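Local coordinates for protein CurJ (Moorea producens 3L, PDB 5TZ6) that probably catalyses vinylogous dehydration of a polyketide intermediate, as the dehydratase domain of a polyketide synthase module in curacin biosynthesis, at residues K210-P215 and F248-S253. The protein carries 1 engineered substitution. Sequence-based numbering, arbitrary orientation.
Sequences KYQLHP and FTFYNS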
ATOM      1  N   LYS A 210      -4.936  21.713  -2.114  1.00123.79           N
ATOM      2  CA  LYS A 210      -4.377  20.392  -2.367  1.00119.49           C
ATOM      3  C   LYS A 210      -5.306  19.512  -3.190  1.00108.92           C
ATOM      4  O   LYS A 210      -4.847  18.521  -3.768  1.00110.48           O
ATOM      5  CB  LYS A 210      -4.053  19.695  -1.041  1.00122.44           C
ATOM      6  CG  LYS A 210      -2.565  19.584  -0.726  1.00127.90           C
ATOM      7  CD  LYS A 210      -1.978  20.919  -0.302  1.00132.97           C
ATOM      8  CE  LYS A 210      -0.591  20.743   0.298  1.00139.29           C
ATOM      9  NZ  LYS A 210       0.319  19.974  -0.596  1.00136.74           N
ATOM     10  N   TYR A 211      -6.589  19.854  -3.260  1.00 99.66           N
ATOM     11  CA  TYR A 211      -7.542  19.096  -4.055  1.00 82.77           C
ATOM     12  C   TYR A 211      -7.527  19.560  -5.505  1.00 76.49           C
ATOM     13  O   TYR A 211      -7.366  20.749  -5.790  1.00 75.42           O
ATOM     14  CB  TYR A 211      -8.958  19.260  -3.503  1.00 73.56           C
ATOM     15  CG  TYR A 211      -9.241  18.594  -2.172  1.00 72.94           C
ATOM     16  CD1 TYR A 211      -8.983  19.250  -0.977  1.00 74.98           C
ATOM     17  CD2 TYR A 211      -9.811  17.327  -2.112  1.00 69.20           C
ATOM     18  CE1 TYR A 211      -9.261  18.653   0.243  1.00 80.09           C
ATOM     19  CE2 TYR A 211     -10.090  16.721  -0.894  1.00 70.56           C
ATOM     20  CZ  TYR A 211      -9.814  17.390   0.279  1.00 80.23           C
ATOM     21  OH  TYR A 211     -10.089  16.799   1.494  1.00 86.92           O
ATOM     22  N   GLN A 212      -7.705  18.613  -6.427  1.00 65.06           N
ATOM     23  CA  GLN A 212      -8.059  18.986  -7.793  1.00 65.85           C
ATOM     24  C   GLN A 212      -9.438  19.640  -7.823  1.00 69.05           C
ATOM     25  O   GLN A 212      -9.586  20.794  -8.240  1.00 73.09           O
ATOM     26  CB  GLN A 212      -8.016  17.763  -8.716  1.00 60.49           C
ATOM     27  CG  GLN A 212      -6.619  17.295  -9.105  1.00 70.51           C
ATOM     28  CD  GLN A 212      -5.772  16.898  -7.916  1.00 75.08           C
ATOM     29  OE1 GLN A 212      -6.162  16.045  -7.122  1.00 69.31           O
ATOM     30  NE2 GLN A 212      -4.599  17.511  -7.790  1.00 79.81           N
ATOM     31  N   LEU A 213     -10.460  18.901  -7.395  1.00 59.09           N
ATOM     32  CA  LEU A 213     -11.805  19.425  -7.192  1.00 55.94           C
ATOM     33  C   LEU A 213     -12.333  18.861  -5.887  1.00 57.71           C
ATOM     34  O   LEU A 213     -12.477  17.643  -5.751  1.00 55.60           O
ATOM     35  CB  LEU A 213     -12.750  19.060  -8.341  1.00 54.41           C
ATOM     36  CG  LEU A 213     -12.589  19.770  -9.678  1.00 64.39           C
ATOM     37  CD1 LEU A 213     -13.721  19.365 -10.604  1.00 62.53           C
ATOM     38  CD2 LEU A 213     -12.564  21.279  -9.483  1.00 60.86           C
ATOM     39  N   HIS A 214     -12.608  19.742  -4.933  1.00 61.97           N
ATOM     40  CA  HIS A 214     -13.089  19.305  -3.636  1.00 43.28           C
ATOM     41  C   HIS A 214     -14.363  18.481  -3.801  1.00 47.67           C
ATOM     42  O   HIS A 214     -15.213  18.809  -4.639  1.00 48.35           O
ATOM     43  CB  HIS A 214     -13.353  20.510  -2.734  1.00 45.82           C
ATOM     44  CG  HIS A 214     -13.392  20.177  -1.274  1.00 55.64           C
ATOM     45  ND1 HIS A 214     -14.509  19.651  -0.662  1.00 55.29           N
ATOM     46  CD2 HIS A 214     -12.454  20.301  -0.305  1.00 57.73           C
ATOM     47  CE1 HIS A 214     -14.256  19.461   0.622  1.00 55.21           C
ATOM     48  NE2 HIS A 214     -13.016  19.849   0.865  1.00 57.92           N
ATOM     49  N   PRO A 215     -14.511  17.383  -3.063  1.00 43.20           N
ATOM     50  CA  PRO A 215     -15.755  16.604  -3.178  1.00 37.97           C
ATOM     51  C   PRO A 215     -17.001  17.471  -3.108  1.00 55.29           C
ATOM     52  O   PRO A 215     -17.932  17.271  -3.903  1.00 54.24           O
ATOM     53  CB  PRO A 215     -15.665  15.621  -2.006  1.00 42.51           C
ATOM     54  CG  PRO A 215     -14.203  15.516  -1.685  1.00 40.37           C
ATOM     55  CD  PRO A 215     -13.562  16.814  -2.091  1.00 47.29           C
ATOM     56  N   PHE A 248     -16.783  12.914 -17.567  1.00 47.48           N
ATOM     57  CA  PHE A 248     -16.417  14.001 -16.670  1.00 45.08           C
ATOM     58  C   PHE A 248     -14.975  14.405 -16.960  1.00 46.22           C
ATOM     59  O   PHE A 248     -14.060  13.595 -16.805  1.00 53.01           O
ATOM     60  CB  PHE A 248     -16.568  13.561 -15.213  1.00 43.54           C
ATOM     61  CG  PHE A 248     -16.329  14.658 -14.214  1.00 54.42           C
ATOM     62  CD1 PHE A 248     -15.059  15.171 -14.010  1.00 56.21           C
ATOM     63  CD2 PHE A 248     -17.375  15.155 -13.453  1.00 61.92           C
ATOM     64  CE1 PHE A 248     -14.841  16.174 -13.090  1.00 63.83           C
ATOM     65  CE2 PHE A 248     -17.164  16.157 -12.524  1.00 64.18           C
ATOM     66  CZ  PHE A 248     -15.893  16.668 -12.344  1.00 64.37           C
ATOM     67  N   THR A 249     -14.762  15.659 -17.332  1.00 45.06           N
ATOM     68  CA  THR A 249     -13.435  16.149 -17.672  1.00 59.43           C
ATOM     69  C   THR A 249     -12.992  17.201 -16.666  1.00 55.14           C
ATOM     70  O   THR A 249     -13.707  18.180 -16.418  1.00 50.28           O
ATOM     71  CB  THR A 249     -13.396  16.721 -19.091  1.00 57.30           C
ATOM     72  OG1 THR A 249     -13.917  15.755 -20.009  1.00 61.71           O
ATOM     73  CG2 THR A 249     -11.964  17.076 -19.486  1.00 61.18           C
ATOM     74  N   PHE A 250     -11.821  16.974 -16.080  1.00 48.62           N
ATOM     75  CA  PHE A 250     -11.141  17.932 -15.227  1.00 51.38           C
ATOM     76  C   PHE A 250     -10.018  18.572 -16.034  1.00 60.12           C
ATOM     77  O   PHE A 250      -9.132  17.870 -16.537  1.00 65.91           O
ATOM     78  CB  PHE A 250     -10.589  17.242 -13.981  1.00 55.00           C
ATOM     79  CG  PHE A 250      -9.681  18.106 -13.149  1.00 60.36           C
ATOM     80  CD1 PHE A 250     -10.189  19.142 -12.371  1.00 60.27           C
ATOM     81  CD2 PHE A 250      -8.315  17.882 -13.145  1.00 62.75           C
ATOM     82  CE1 PHE A 250      -9.339  19.930 -11.601  1.00 63.82           C
ATOM     83  CE2 PHE A 250      -7.463  18.668 -12.382  1.00 67.28           C
ATOM     84  CZ  PHE A 250      -7.977  19.694 -11.611  1.00 67.57           C
ATOM     85  N   TYR A 251     -10.066  19.898 -16.166  1.00 55.75           N
ATOM     86  CA  TYR A 251      -9.073  20.660 -16.920  1.00 63.53           C
ATOM     87  C   TYR A 251      -7.970  21.210 -16.019  1.00 59.06           C
ATOM     88  O   TYR A 251      -6.791  20.923 -16.234  1.00 70.51           O
ATOM     89  CB  TYR A 251      -9.766  21.790 -17.692  1.00 66.62           C
ATOM     90  CG  TYR A 251     -10.754  21.276 -18.712  1.00 70.85           C
ATOM     91  CD1 TYR A 251     -10.339  20.924 -19.989  1.00 81.43           C
ATOM     92  CD2 TYR A 251     -12.093  21.112 -18.390  1.00 70.64           C
ATOM     93  CE1 TYR A 251     -11.232  20.441 -20.923  1.00 85.18           C
ATOM     94  CE2 TYR A 251     -12.999  20.627 -19.319  1.00 72.88           C
ATOM     95  CZ  TYR A 251     -12.564  20.295 -20.582  1.00 78.27           C
ATOM     96  OH  TYR A 251     -13.456  19.814 -21.508  1.00 75.89           O
ATOM     97  N   ASN A 252      -8.331  22.007 -15.017  1.00 65.70           N
ATOM     98  CA  ASN A 252      -7.356  22.543 -14.076  1.00 81.46           C
ATOM     99  C   ASN A 252      -8.083  23.043 -12.836  1.00 79.85           C
ATOM    100  O   ASN A 252      -9.259  23.409 -12.898  1.00 81.49           O
ATOM    101  CB  ASN A 252      -6.522  23.668 -14.705  1.00 99.71           C
ATOM    102  CG  ASN A 252      -7.376  24.808 -15.227  1.00108.18           C
ATOM    103  OD1 ASN A 252      -7.574  24.945 -16.436  1.00102.37           O
ATOM    104  ND2 ASN A 252      -7.892  25.632 -14.319  1.00110.92           N
ATOM    105  N   SER A 253      -7.370  23.059 -11.713  1.00 84.22           N
ATOM    106  CA  SER A 253      -7.953  23.507 -10.457  1.00 88.92           C
ATOM    107  C   SER A 253      -7.897  25.029 -10.368  1.00 89.02           C
ATOM    108  O   SER A 253      -6.971  25.668 -10.871  1.00 93.80           O
ATOM    109  CB  SER A 253      -7.222  22.874  -9.271  1.00 99.22           C
ATOM    110  OG  SER A 253      -8.069  22.785  -8.137  1.00110.62           O
TER
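F250, near the end of strand 239-250, is wedged against Q212 and L213 of the loop leading into helix 215-223. CB of Q212 lies over one face of the ring, 3.9 Å from its centroid, a CH-pi contact. The Q212 chain then turns about its CB-CG bond (chi2 60°) and carries its amide away, nearly perpendicular to the phenyl plane, to where OE1 is hydrogen-bonded to NE2 of H9. Glutamine suits this place because its methylenes can lie on an aromatic ring while its polar end serves a partner elsewhere. L213 runs alongside F250 in the reverse sense, meeting the ring obliquely, with its CG 3.7 Å from F250 CD1. Two residues earlier in the strand, F248 projects to the same side and presents its ring edge to the leucine, with CZ 3.9 Å from L213 CD1. Both phenylalanines hold CG anti to the backbone N (chi1 171° at F250), which extends their rings toward the loop. Branched L213 can thus meet two rings while also touching V289 and A290 of strand 288-300, so this side is largely buried, and its side-chain contacts are between carbons; the backbone O of L213 is taken up by S56 OG.

The other side is sparser and partly solvent-accessible. Here the chain has left the strand, and S253 offers a small hydroxyl: its OG donates to O of Q212 at 2.5 Å, a doubtfully short length at this resolution. A short side chain fits where the two backbones converge, with the CA atoms of Q212 and S253 5.2 Å apart.

Beyond L213, H214 N-caps helix 215-223 through ND1 to the backbone N of T216. The whole is a helix-entry loop laid on alternating inward-facing side chains of a strand, within the double hotdog fold of polyketide synthase dehydratases.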